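Local structure of probable arylamine n-acetyl transferase (Mycobacterium abscessus, 4GUZ) at residues E33-L38 with W128-G133; L38-V43 with I225-A230; L44-E49 with A68-S73; G102-G107 with V132-S137. The protein probably transfers an acetyl group from acetyl coenzyme A to arylamine substrates, as other arylamine N-acetyltransferases do. All blocks are in the same frame, centred on the assembly; numbering follows the deposited sequence.

Helix 32-45 is the common thread of three contacts. Interaction 1 sets its first half against strand 126-130, interaction 2 its second half against the 221-226/229-234 hairpin, and interaction 3 joins its C-terminal exit to helix 63-72; the centres of interactions 1 and 2 lie about 11 Å apart. Interaction 4 shares V132 and G133 with interaction 1 and packs the loop that follows against the end of strand 96-104. D131, which with C79 and H116 has the geometry expected of a Cys-His-Asp catalytic triad, lies in interaction 1. D131 O is hydrogen-bonded to S137 OG of interaction 4 (2.8 Å), and W48 NE1 of interaction 3 similarly reaches G133 O (2.8 Å).

Interaction 1 (E33-L38 with W128-G133); sequences ETLRRL and WLCDVG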
loop_
_atom_site.group_PDB
_atom_site.type_symbol
_atom_site.label_atom_id
_atom_site.label_comp_id
_atom_site.label_asym_id
_atom_site.label_seq_id
_atom_site.Cartn_x
_atom_site.Cartn_y
_atom_site.Cartn_z
ATOM N N GLU A 33 11.485 -2.372 -17.241
ATOM C CA GLU A 33 11.062 -3.775 -17.190
ATOM C C GLU A 33 11.332 -4.364 -15.799
ATOM O O GLU A 33 10.496 -5.105 -15.294
ATOM C CB GLU A 33 11.697 -4.618 -18.317
ATOM C CG GLU A 33 10.664 -5.235 -19.260
ATOM C CD GLU A 33 9.396 -4.441 -19.534
ATOM O OE1 GLU A 33 9.494 -3.243 -19.891
ATOM O OE2 GLU A 33 8.297 -5.019 -19.373
ATOM N N THR A 34 12.430 -3.959 -15.155
ATOM C CA THR A 34 12.755 -4.398 -13.800
ATOM C C THR A 34 11.715 -3.822 -12.813
ATOM O O THR A 34 11.175 -4.571 -12.004
ATOM C CB THR A 34 14.186 -4.012 -13.438
ATOM O OG1 THR A 34 15.057 -4.738 -14.308
ATOM C CG2 THR A 34 14.549 -4.353 -11.970
ATOM N N LEU A 35 11.413 -2.514 -12.924
ATOM C CA LEU A 35 10.434 -1.834 -12.067
ATOM C C LEU A 35 9.072 -2.504 -12.165
ATOM O O LEU A 35 8.411 -2.686 -11.146
ATOM C CB LEU A 35 10.338 -0.344 -12.456
ATOM C CG LEU A 35 9.445 0.546 -11.579
ATOM C CD1 LEU A 35 9.981 0.644 -10.157
ATOM C CD2 LEU A 35 9.279 1.928 -12.191
ATOM N N ARG A 36 8.651 -2.882 -13.391
ATOM C CA ARG A 36 7.380 -3.565 -13.612
ATOM C C ARG A 36 7.343 -4.878 -12.855
ATOM O O ARG A 36 6.352 -5.165 -12.183
ATOM C CB ARG A 36 7.109 -3.800 -15.122
ATOM C CG ARG A 36 6.532 -2.558 -15.792
ATOM C CD ARG A 36 6.452 -2.663 -17.305
ATOM N NE ARG A 36 6.169 -1.342 -17.873
ATOM C CZ ARG A 36 5.437 -1.112 -18.959
ATOM N NH1 ARG A 36 4.918 -2.124 -19.650
ATOM N NH2 ARG A 36 5.219 0.131 -19.367
ATOM N N ARG A 37 8.421 -5.666 -12.946
ATOM C CA ARG A 37 8.479 -6.963 -12.260
ATOM C C ARG A 37 8.534 -6.782 -10.741
ATOM O O ARG A 37 7.941 -7.584 -10.025
ATOM C CB ARG A 37 9.661 -7.807 -12.752
ATOM C CG ARG A 37 9.513 -8.221 -14.229
ATOM C CD ARG A 37 10.334 -9.445 -14.641
ATOM N NE ARG A 37 11.739 -9.419 -14.212
ATOM C CZ ARG A 37 12.692 -8.645 -14.726
ATOM N NH1 ARG A 37 12.404 -7.771 -15.686
ATOM N NH2 ARG A 37 13.933 -8.716 -14.262
ATOM N N LEU A 38 9.200 -5.706 -10.265
ATOM C CA LEU A 38 9.331 -5.391 -8.829
ATOM C C LEU A 38 7.977 -5.035 -8.237
ATOM O O LEU A 38 7.580 -5.604 -7.228
ATOM C CB LEU A 38 10.311 -4.239 -8.583
ATOM C CG LEU A 38 11.804 -4.514 -8.719
ATOM C CD1 LEU A 38 12.578 -3.235 -8.591
ATOM C CD2 LEU A 38 12.293 -5.486 -7.655
ATOM N N TRP A 128 7.217 7.659 -13.376
ATOM C CA TRP A 128 6.389 6.491 -13.108
ATOM C C TRP A 128 5.926 6.457 -11.671
ATOM O O TRP A 128 6.744 6.381 -10.753
ATOM C CB TRP A 128 7.184 5.215 -13.429
ATOM C CG TRP A 128 7.481 5.094 -14.893
ATOM C CD1 TRP A 128 8.554 5.605 -15.555
ATOM C CD2 TRP A 128 6.645 4.483 -15.887
ATOM N NE1 TRP A 128 8.457 5.328 -16.899
ATOM C CE2 TRP A 128 7.285 4.659 -17.137
ATOM C CE3 TRP A 128 5.414 3.809 -15.847
ATOM C CZ2 TRP A 128 6.753 4.156 -18.332
ATOM C CZ3 TRP A 128 4.885 3.322 -17.032
ATOM C CH2 TRP A 128 5.557 3.490 -18.257
ATOM N N LEU A 129 4.604 6.454 -11.477
ATOM C CA LEU A 129 4.030 6.376 -10.141
ATOM C C LEU A 129 4.045 4.937 -9.660
ATOM O O LEU A 129 3.485 4.065 -10.334
ATOM C CB LEU A 129 2.588 6.926 -10.150
ATOM C CG LEU A 129 1.827 6.816 -8.813
ATOM C CD1 LEU A 129 2.484 7.649 -7.751
ATOM C CD2 LEU A 129 0.342 7.136 -9.007
ATOM N N CYS A 130 4.673 4.679 -8.497
ATOM C CA CYS A 130 4.684 3.336 -7.923
ATOM C C CYS A 130 3.856 3.356 -6.638
ATOM O O CYS A 130 4.374 3.621 -5.542
ATOM C CB CYS A 130 6.105 2.834 -7.684
ATOM S SG CYS A 130 7.083 2.645 -9.200
ATOM N N ASP A 131 2.550 3.088 -6.784
ATOM C CA ASP A 131 1.609 3.050 -5.648
ATOM C C ASP A 131 1.564 1.612 -5.166
ATOM O O ASP A 131 0.675 0.839 -5.535
ATOM C CB ASP A 131 0.249 3.567 -6.090
ATOM C CG ASP A 131 -0.719 3.835 -4.949
ATOM O OD1 ASP A 131 -0.329 3.631 -3.777
ATOM O OD2 ASP A 131 -1.857 4.242 -5.232
ATOM N N VAL A 132 2.572 1.225 -4.395
ATOM C CA VAL A 132 2.779 -0.181 -4.005
ATOM C C VAL A 132 2.111 -0.601 -2.681
ATOM O O VAL A 132 2.001 -1.803 -2.430
ATOM C CB VAL A 132 4.289 -0.552 -3.959
ATOM C CG1 VAL A 132 4.967 -0.326 -5.319
ATOM C CG2 VAL A 132 5.027 0.180 -2.829
ATOM N N GLY A 133 1.736 0.358 -1.847
ATOM C CA GLY A 133 1.202 0.062 -0.521
ATOM C C GLY A 133 -0.209 0.497 -0.220
ATOM O O GLY A 133 -0.514 0.752 0.937
#
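L35 sets both methyls of its fork against the sulfur of C130: CD1 of L35 comes to 3.6 Å from C130 SG, and CD2 lies 3.8 Å from the same sulfur. Both residues point across the gap. In L35 the CG is anti to the backbone N (chi1 -175°), which carries the fork out from the helix toward the strand. CD2 also reaches W128, passing at a slant 4.1 Å from W128 CB. A branched aliphatic chain and a small, weakly polar thiol suit this buried place, since neither brings in a polar group that would need a strong partner.

R36 makes the outer part of the contact. Its chain is extended from CG to NE and runs along the flank of the helix until NH2 stands 3.6 Å from W128 CH2. The indole carbon lies at the edge of the guanidinium and near its plane, and the two planes are turned 69° apart; this is therefore no parallel stack. The long arginine covers the far end of the indole and keeps its charged group at the partly exposed margin.

Helix 33-38 and strand 128-130 run roughly parallel, their short axes at 21° and 10.8 Å apart. V121 and L90 also touch L35. This is helix-on-sheet packing, and the strand leads straight into D131, whose bond to H116 fits the Cys-His-Asp active site of arylamine N-acetyltransferases.

Interaction 2 (L38-V43 with I225-A230); sequences LQRGHV and ISPDHA
V43 and I225 join helix 32-45 to a beta hairpin, the one formed by strands 221-226 and 229-234, whose connection is a type I turn from S226 to H229. S226 N donates to H229 O (2.8 Å), pairing the strands at the base of the turn, and P227, whose ring restrains phi to a value this turn requires, occupies its second position.

The apolar part of the contact is a single pair of methyl groups: V43 CG1 lies 3.6 Å from I225 CG2. CG1 is placed anti to the backbone N of V43 (chi1 174°), while CG2 of I225 stands between its own backbone N and carbonyl carbon. Two beta-branched side chains, crossing at a slant, give a compact buried junction that needs little reach; L139 packs on V43 as well, and W155 on I225.

Closer to the surface, a charged group lies against a ring. The extended R40 chain crosses the pyrrolidine of P227 at about a right angle, placing R40 NH2 3.5 Å from P227 CG. The principal polar partner of this arginine is E153, which forms a salt bridge with NH1, so the proline meets the other branch of the guanidinium.

The polar link between the segments is water-mediated. Water 1 accepts from I225 N at 3.0 Å and lies 2.8 Å from V43 O, to which it can donate, although other acceptors compete for its protons.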
loop_
_atom_site.group_PDB
_atom_site.type_symbol
_atom_site.label_atom_id
_atom_site.label_comp_id
_atom_site.label_asym_id
_atom_site.label_seq_id
_atom_site.Cartn_x
_atom_site.Cartn_y
_atom_site.Cartn_z
ATOM N N LEU A 38 9.200 -5.706 -10.265
ATOM C CA LEU A 38 9.331 -5.391 -8.829
ATOM C C LEU A 38 7.977 -5.035 -8.237
ATOM O O LEU A 38 7.580 -5.604 -7.228
ATOM C CB LEU A 38 10.311 -4.239 -8.583
ATOM C CG LEU A 38 11.804 -4.514 -8.719
ATOM C CD1 LEU A 38 12.578 -3.235 -8.591
ATOM C CD2 LEU A 38 12.293 -5.486 -7.655
ATOM N N GLN A 39 7.262 -4.113 -8.879
ATOM C CA GLN A 39 5.958 -3.707 -8.385
ATOM C C GLN A 39 4.946 -4.874 -8.419
ATOM O O GLN A 39 4.256 -5.091 -7.426
ATOM C CB GLN A 39 5.424 -2.506 -9.167
ATOM C CG GLN A 39 4.060 -2.065 -8.630
ATOM C CD GLN A 39 3.707 -0.622 -8.856
ATOM O OE1 GLN A 39 4.547 0.218 -9.171
ATOM N NE2 GLN A 39 2.488 -0.272 -8.486
ATOM N N ARG A 40 4.852 -5.618 -9.538
ATOM C CA ARG A 40 3.902 -6.725 -9.622
ATOM C C ARG A 40 4.140 -7.749 -8.506
ATOM O O ARG A 40 3.193 -8.128 -7.828
ATOM C CB ARG A 40 3.941 -7.402 -11.007
ATOM C CG ARG A 40 2.729 -8.298 -11.248
ATOM C CD ARG A 40 2.740 -8.927 -12.622
ATOM N NE ARG A 40 1.766 -10.019 -12.754
ATOM C CZ ARG A 40 0.606 -9.930 -13.396
ATOM N NH1 ARG A 40 0.232 -8.781 -13.950
ATOM N NH2 ARG A 40 -0.186 -10.989 -13.498
ATOM N N GLY A 41 5.392 -8.155 -8.312
ATOM C CA GLY A 41 5.759 -9.122 -7.279
ATOM C C GLY A 41 5.491 -8.611 -5.873
ATOM O O GLY A 41 5.014 -9.367 -5.023
ATOM N N HIS A 42 5.807 -7.336 -5.615
ATOM C CA HIS A 42 5.622 -6.716 -4.289
ATOM C C HIS A 42 4.132 -6.687 -3.938
ATOM O O HIS A 42 3.734 -7.187 -2.872
ATOM C CB HIS A 42 6.243 -5.290 -4.221
ATOM C CG HIS A 42 5.999 -4.575 -2.920
ATOM N ND1 HIS A 42 7.013 -4.374 -2.008
ATOM C CD2 HIS A 42 4.841 -4.087 -2.403
ATOM C CE1 HIS A 42 6.446 -3.787 -0.966
ATOM N NE2 HIS A 42 5.138 -3.596 -1.161
ATOM N N VAL A 43 3.320 -6.136 -4.849
ATOM C CA VAL A 43 1.877 -5.974 -4.645
ATOM C C VAL A 43 1.211 -7.353 -4.438
ATOM O O VAL A 43 0.433 -7.503 -3.508
ATOM C CB VAL A 43 1.225 -5.152 -5.787
ATOM C CG1 VAL A 43 -0.289 -5.122 -5.651
ATOM C CG2 VAL A 43 1.779 -3.735 -5.813
ATOM N N ILE A 225 -4.898 -8.210 -3.283
ATOM C CA ILE A 225 -5.337 -8.026 -4.667
ATOM C C ILE A 225 -4.604 -9.042 -5.558
ATOM O O ILE A 225 -3.481 -9.465 -5.260
ATOM C CB ILE A 225 -5.195 -6.546 -5.151
ATOM C CG1 ILE A 225 -5.978 -6.275 -6.468
ATOM C CG2 ILE A 225 -3.729 -6.093 -5.202
ATOM C CD1 ILE A 225 -6.238 -4.774 -6.872
ATOM N N SER A 226 -5.308 -9.483 -6.599
ATOM C CA SER A 226 -4.856 -10.421 -7.611
ATOM C C SER A 226 -5.190 -9.820 -8.976
ATOM O O SER A 226 -5.996 -8.884 -9.029
ATOM C CB SER A 226 -5.577 -11.764 -7.423
ATOM O OG SER A 226 -5.320 -12.346 -6.154
ATOM N N PRO A 227 -4.717 -10.388 -10.117
ATOM C CA PRO A 227 -5.113 -9.825 -11.422
ATOM C C PRO A 227 -6.637 -9.841 -11.681
ATOM O O PRO A 227 -7.142 -8.946 -12.368
ATOM C CB PRO A 227 -4.377 -10.728 -12.421
ATOM C CG PRO A 227 -3.183 -11.227 -11.665
ATOM C CD PRO A 227 -3.750 -11.495 -10.287
ATOM N N ASP A 228 -7.371 -10.824 -11.133
ATOM C CA ASP A 228 -8.800 -10.918 -11.415
ATOM C C ASP A 228 -9.638 -11.133 -10.142
ATOM O O ASP A 228 -10.754 -11.675 -10.201
ATOM C CB ASP A 228 -9.051 -12.047 -12.454
ATOM C CG ASP A 228 -10.435 -12.061 -13.091
ATOM O OD1 ASP A 228 -10.935 -10.978 -13.454
ATOM O OD2 ASP A 228 -11.027 -13.164 -13.204
ATOM N N HIS A 229 -9.145 -10.603 -9.000
ATOM C CA HIS A 229 -9.851 -10.759 -7.730
ATOM C C HIS A 229 -9.250 -9.914 -6.638
ATOM O O HIS A 229 -8.078 -9.574 -6.711
ATOM C CB HIS A 229 -9.793 -12.232 -7.278
ATOM C CG HIS A 229 -11.011 -12.676 -6.537
ATOM N ND1 HIS A 229 -12.215 -12.893 -7.188
ATOM C CD2 HIS A 229 -11.172 -12.936 -5.218
ATOM C CE1 HIS A 229 -13.068 -13.269 -6.249
ATOM N NE2 HIS A 229 -12.484 -13.308 -5.047
ATOM N N ALA A 230 -10.041 -9.650 -5.579
ATOM C CA ALA A 230 -9.576 -8.954 -4.377
ATOM C C ALA A 230 -10.408 -9.334 -3.172
ATOM O O ALA A 230 -11.558 -9.743 -3.309
ATOM C CB ALA A 230 -9.625 -7.446 -4.572
HETATM O O HOH W 1 -1.997 -8.397 -2.494
#

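Interaction 3 (L44-E49 with A68-S73); sequences LNIKWE and AKLLRS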
loop_
_atom_site.group_PDB
_atom_site.type_symbol
_atom_site.label_atom_id
_atom_site.label_comp_id
_atom_site.label_asym_id
_atom_site.label_seq_id
_atom_site.Cartn_x
_atom_site.Cartn_y
_atom_site.Cartn_z
ATOM N N LEU A 44 1.610 -8.362 -5.214
ATOM C CA LEU A 44 1.021 -9.692 -5.096
ATOM C C LEU A 44 1.440 -10.479 -3.832
ATOM O O LEU A 44 0.618 -11.227 -3.303
ATOM C CB LEU A 44 1.360 -10.534 -6.337
ATOM C CG LEU A 44 0.570 -10.202 -7.603
ATOM C CD1 LEU A 44 1.109 -10.976 -8.801
ATOM C CD2 LEU A 44 -0.935 -10.441 -7.412
ATOM N N ASN A 45 2.674 -10.300 -3.335
ATOM C CA ASN A 45 3.166 -11.133 -2.231
ATOM C C ASN A 45 3.302 -10.437 -0.860
ATOM O O ASN A 45 3.104 -11.096 0.165
ATOM C CB ASN A 45 4.512 -11.723 -2.624
ATOM C CG ASN A 45 4.405 -12.634 -3.826
ATOM O OD1 ASN A 45 3.914 -13.758 -3.734
ATOM N ND2 ASN A 45 4.845 -12.164 -4.980
ATOM N N ILE A 46 3.646 -9.141 -0.813
ATOM C CA ILE A 46 3.759 -8.472 0.499
ATOM C C ILE A 46 2.350 -8.252 1.007
ATOM O O ILE A 46 1.528 -7.671 0.307
ATOM C CB ILE A 46 4.584 -7.157 0.454
ATOM C CG1 ILE A 46 5.968 -7.341 -0.256
ATOM C CG2 ILE A 46 4.721 -6.550 1.857
ATOM C CD1 ILE A 46 7.052 -8.136 0.522
ATOM N N LYS A 47 2.071 -8.732 2.227
ATOM C CA LYS A 47 0.726 -8.703 2.780
ATOM C C LYS A 47 0.351 -7.317 3.240
ATOM O O LYS A 47 1.237 -6.500 3.520
ATOM C CB LYS A 47 0.582 -9.756 3.882
ATOM C CG LYS A 47 0.523 -11.180 3.337
ATOM C CD LYS A 47 0.966 -12.207 4.368
ATOM C CE LYS A 47 0.965 -13.628 3.845
ATOM N NZ LYS A 47 1.914 -13.838 2.718
ATOM N N TRP A 48 -0.958 -7.026 3.277
ATOM C CA TRP A 48 -1.437 -5.692 3.645
ATOM C C TRP A 48 -2.393 -5.781 4.812
ATOM O O TRP A 48 -3.414 -6.449 4.724
ATOM C CB TRP A 48 -2.092 -4.976 2.451
ATOM C CG TRP A 48 -2.145 -3.473 2.607
ATOM C CD1 TRP A 48 -1.329 -2.567 2.003
ATOM C CD2 TRP A 48 -3.003 -2.718 3.490
ATOM N NE1 TRP A 48 -1.677 -1.290 2.379
ATOM C CE2 TRP A 48 -2.659 -1.357 3.340
ATOM C CE3 TRP A 48 -4.035 -3.057 4.388
ATOM C CZ2 TRP A 48 -3.320 -0.337 4.034
ATOM C CZ3 TRP A 48 -4.660 -2.049 5.107
ATOM C CH2 TRP A 48 -4.318 -0.705 4.912
ATOM N N GLU A 49 -2.056 -5.107 5.918
ATOM C CA GLU A 49 -2.866 -5.084 7.146
ATOM C C GLU A 49 -2.389 -3.977 8.083
ATOM O O GLU A 49 -1.271 -3.486 7.932
ATOM C CB GLU A 49 -2.825 -6.453 7.854
ATOM C CG GLU A 49 -1.409 -6.930 8.089
ATOM C CD GLU A 49 -1.049 -7.356 9.496
ATOM O OE1 GLU A 49 -1.351 -6.607 10.450
ATOM O OE2 GLU A 49 -0.412 -8.424 9.635
ATOM N N ALA A 68 11.846 -8.066 8.742
ATOM C CA ALA A 68 11.668 -9.234 9.618
ATOM C C ALA A 68 10.169 -9.575 9.745
ATOM O O ALA A 68 9.793 -10.732 9.600
ATOM C CB ALA A 68 12.276 -8.969 10.993
ATOM N N LYS A 69 9.308 -8.564 9.954
ATOM C CA LYS A 69 7.864 -8.778 10.040
ATOM C C LYS A 69 7.274 -9.215 8.673
ATOM O O LYS A 69 6.615 -10.251 8.603
ATOM C CB LYS A 69 7.180 -7.498 10.545
ATOM C CG LYS A 69 5.663 -7.594 10.710
ATOM C CD LYS A 69 5.101 -6.197 10.790
ATOM C CE LYS A 69 3.623 -6.167 10.990
ATOM N NZ LYS A 69 3.130 -4.770 10.993
ATOM N N LEU A 70 7.542 -8.454 7.598
ATOM C CA LEU A 70 6.948 -8.701 6.270
ATOM C C LEU A 70 7.496 -9.903 5.497
ATOM O O LEU A 70 6.761 -10.469 4.686
ATOM C CB LEU A 70 7.040 -7.442 5.369
ATOM C CG LEU A 70 6.312 -6.202 5.897
ATOM C CD1 LEU A 70 6.142 -5.138 4.828
ATOM C CD2 LEU A 70 4.973 -6.541 6.427
ATOM N N LEU A 71 8.758 -10.290 5.713
ATOM C CA LEU A 71 9.330 -11.384 4.933
ATOM C C LEU A 71 9.576 -12.670 5.760
ATOM O O LEU A 71 9.807 -13.725 5.164
ATOM C CB LEU A 71 10.680 -10.956 4.298
ATOM C CG LEU A 71 10.812 -9.635 3.526
ATOM C CD1 LEU A 71 12.262 -9.412 3.096
ATOM C CD2 LEU A 71 9.939 -9.619 2.277
ATOM N N ARG A 72 9.589 -12.575 7.103
ATOM C CA ARG A 72 9.950 -13.721 7.947
ATOM C C ARG A 72 8.880 -14.129 8.986
ATOM O O ARG A 72 9.128 -15.009 9.811
ATOM C CB ARG A 72 11.295 -13.444 8.637
ATOM C CG ARG A 72 12.395 -13.175 7.613
ATOM C CD ARG A 72 13.795 -13.211 8.188
ATOM N NE ARG A 72 14.145 -11.975 8.879
ATOM C CZ ARG A 72 14.996 -11.066 8.418
ATOM N NH1 ARG A 72 15.572 -11.226 7.235
ATOM N NH2 ARG A 72 15.276 -9.990 9.134
ATOM N N SER A 73 7.682 -13.552 8.903
ATOM C CA SER A 73 6.572 -13.921 9.763
ATOM C C SER A 73 5.263 -13.860 8.949
ATOM O O SER A 73 5.221 -13.132 7.945
ATOM C CB SER A 73 6.515 -13.036 11.006
ATOM O OG SER A 73 5.988 -11.747 10.740
HETATM O O HOH W 2 4.058 -9.828 4.125
HETATM O O HOH W 3 0.385 -4.521 11.125
#
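I46 carries the apolar contact, reaching two leucines of helix 63-72 with two different branches. Its CG2 lies 3.6 Å from L70 CD1, the two side chains crossing at about a right angle, and its CD1 lies 3.7 Å from L71 CD2. The torsions explain this division: CG2 is anti to the backbone N, whereas CG1 is anti to the carbonyl carbon (chi1 -50°), and the turn at chi2 (-72°) then carries CD1 to L71. Isoleucine suits the spot because its unequal branches can serve successive residues of a helix. F21, H82 and L85 also touch it.

Water-mediated hydrogen bonds supply the polar links. Water 2 accepts from K47 N and donates to L70 O (2.8 Å), satisfying a backbone N-H just beyond the end of helix 32-45 and a carbonyl near the end of helix 63-72. Water 3 donates to E49 OE1 and accepts from K69 NZ, at 2.8 Å from each. One water thus bridges the oppositely charged groups, E49 OE1 and K69 NZ being 4.9 Å apart and not in direct contact. Each has direct partners too: E49 forms a salt bridge with R75, and K69 with D52 and E81. The extended lysine chain is long enough to reach this cluster.

Within 68-73, S73 OG donates to K69 O at 2.7 Å, in the carbonyl plane and on a lone pair, where the helical backbone bonding has become weak.

This packing of the exit of helix 32-45 on the end of helix 63-72 belongs to the N-terminal helical bundle characteristic of arylamine N-acetyltransferases.

Interaction 4 (G102-G107 with V132-S137); sequences GRVQMG and VGFGTS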
loop_
_atom_site.group_PDB
_atom_site.type_symbol
_atom_site.label_atom_id
_atom_site.label_comp_id
_atom_site.label_asym_id
_atom_site.label_seq_id
_atom_site.Cartn_x
_atom_site.Cartn_y
_atom_site.Cartn_z
ATOM N N GLY A 102 -0.000 11.186 -0.675
ATOM C CA GLY A 102 -1.323 11.379 -1.264
ATOM C C GLY A 102 -2.401 11.560 -0.207
ATOM O O GLY A 102 -2.217 11.162 0.944
ATOM N N ARG A 103 -3.528 12.176 -0.598
ATOM C CA ARG A 103 -4.715 12.393 0.250
ATOM C C ARG A 103 -5.772 11.369 -0.171
ATOM O O ARG A 103 -6.280 11.478 -1.283
ATOM C CB ARG A 103 -5.255 13.821 0.056
ATOM C CG ARG A 103 -4.258 14.920 0.359
ATOM C CD ARG A 103 -4.827 16.274 -0.027
ATOM N NE ARG A 103 -3.834 17.330 0.159
ATOM C CZ ARG A 103 -3.572 17.911 1.325
ATOM N NH1 ARG A 103 -4.254 17.568 2.414
ATOM N NH2 ARG A 103 -2.656 18.866 1.404
ATOM N N VAL A 104 -6.054 10.350 0.667
ATOM C CA VAL A 104 -7.026 9.304 0.325
ATOM C C VAL A 104 -8.425 9.875 0.489
ATOM O O VAL A 104 -8.886 10.127 1.604
ATOM C CB VAL A 104 -6.830 7.975 1.093
ATOM C CG1 VAL A 104 -7.832 6.920 0.620
ATOM C CG2 VAL A 104 -5.409 7.448 0.919
ATOM N N GLN A 105 -9.108 10.028 -0.628
ATOM C CA GLN A 105 -10.431 10.639 -0.708
ATOM C C GLN A 105 -11.575 9.651 -0.763
ATOM O O GLN A 105 -12.629 9.918 -0.166
ATOM C CB GLN A 105 -10.512 11.544 -1.957
ATOM C CG GLN A 105 -9.624 12.810 -1.888
ATOM C CD GLN A 105 -9.913 13.749 -0.721
ATOM O OE1 GLN A 105 -9.001 14.227 -0.042
ATOM N NE2 GLN A 105 -11.170 14.046 -0.460
ATOM N N MET A 106 -11.421 8.568 -1.540
ATOM C CA MET A 106 -12.466 7.547 -1.784
ATOM C C MET A 106 -13.810 8.194 -2.128
ATOM O O MET A 106 -14.838 7.847 -1.521
ATOM C CB MET A 106 -12.610 6.583 -0.587
ATOM C CG MET A 106 -11.347 5.772 -0.281
ATOM S SD MET A 106 -10.623 4.873 -1.696
ATOM C CE MET A 106 -11.799 3.527 -1.882
ATOM N N GLY A 107 -13.781 9.164 -3.056
ATOM C CA GLY A 107 -14.967 9.876 -3.534
ATOM C C GLY A 107 -15.372 11.154 -2.819
ATOM O O GLY A 107 -16.140 11.944 -3.372
ATOM N N VAL A 132 2.572 1.225 -4.395
ATOM C CA VAL A 132 2.779 -0.181 -4.005
ATOM C C VAL A 132 2.111 -0.601 -2.681
ATOM O O VAL A 132 2.001 -1.803 -2.430
ATOM C CB VAL A 132 4.289 -0.552 -3.959
ATOM C CG1 VAL A 132 4.967 -0.326 -5.319
ATOM C CG2 VAL A 132 5.027 0.180 -2.829
ATOM N N GLY A 133 1.736 0.358 -1.847
ATOM C CA GLY A 133 1.202 0.062 -0.521
ATOM C C GLY A 133 -0.209 0.497 -0.220
ATOM O O GLY A 133 -0.514 0.752 0.937
ATOM N N PHE A 134 -1.109 0.484 -1.218
ATOM C CA PHE A 134 -2.498 0.885 -1.007
ATOM C C PHE A 134 -3.390 -0.307 -0.577
ATOM O O PHE A 134 -4.467 -0.081 -0.034
ATOM C CB PHE A 134 -3.045 1.564 -2.282
ATOM C CG PHE A 134 -4.439 2.156 -2.164
ATOM C CD1 PHE A 134 -4.637 3.398 -1.575
ATOM C CD2 PHE A 134 -5.549 1.467 -2.652
ATOM C CE1 PHE A 134 -5.925 3.942 -1.468
ATOM C CE2 PHE A 134 -6.838 2.010 -2.537
ATOM C CZ PHE A 134 -7.016 3.241 -1.947
ATOM N N GLY A 135 -2.928 -1.537 -0.757
ATOM C CA GLY A 135 -3.728 -2.719 -0.425
ATOM C C GLY A 135 -4.305 -3.225 -1.732
ATOM O O GLY A 135 -3.760 -4.164 -2.309
ATOM N N THR A 136 -5.298 -2.488 -2.298
ATOM C CA THR A 136 -5.853 -2.813 -3.635
ATOM C C THR A 136 -5.075 -1.989 -4.640
ATOM O O THR A 136 -5.625 -1.274 -5.482
ATOM C CB THR A 136 -7.370 -2.593 -3.695
ATOM O OG1 THR A 136 -7.675 -1.275 -3.223
ATOM C CG2 THR A 136 -8.145 -3.646 -2.900
ATOM N N SER A 137 -3.770 -2.107 -4.539
ATOM C CA SER A 137 -2.800 -1.360 -5.291
ATOM C C SER A 137 -2.743 -1.709 -6.775
ATOM O O SER A 137 -2.935 -2.867 -7.156
ATOM C CB SER A 137 -1.409 -1.628 -4.707
ATOM O OG SER A 137 -1.044 -0.610 -3.794
#
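V104 and F134 face each other across backbones whose CA atoms are 9.7 Å apart, so the contact depends on side chains. Strand 96-104 ends at V104; beyond it M106 takes positive backbone angles, and G107 a conformation in which a side chain would strike the preceding carbonyl O. The 132-137 loop is irregular: G135 likewise has backbone angles that call for glycine, and T136 is the centre of an inverse gamma turn. F134 N donates to S137 OG (2.8 Å), so a short serine hydroxyl ties the turn together, and the same OG bonds to D131 O.

F134 bridges the gap with its ring. CG anti to the backbone N (chi1 -174°) sends the phenyl toward strand 102-104, and both partners meet its edge. V104 CG1 lies 4.1 Å from F134 CE1, while M106 SD is 4.0 Å from F134 CZ. The sulfur is 5.4 Å from the ring centroid and 89° off the ring normal, an edge-on Met-aromatic contact. The bend at chi2 (-52°) curls SD back to the ring edge. A flexible, polarisable thioether suits this exposed margin, and a compact valine, its CA-CB bond already directed at the loop, needs no longer chain to reach the ring.

The loop sits amid several elements: H116 of strand 116-123 meets F134 edge-to-face, R188 of strand 185-196 touches the same ring, S137 packs on V43 of helix 32-45, and T136 on Q223 and I225 of strand 221-226.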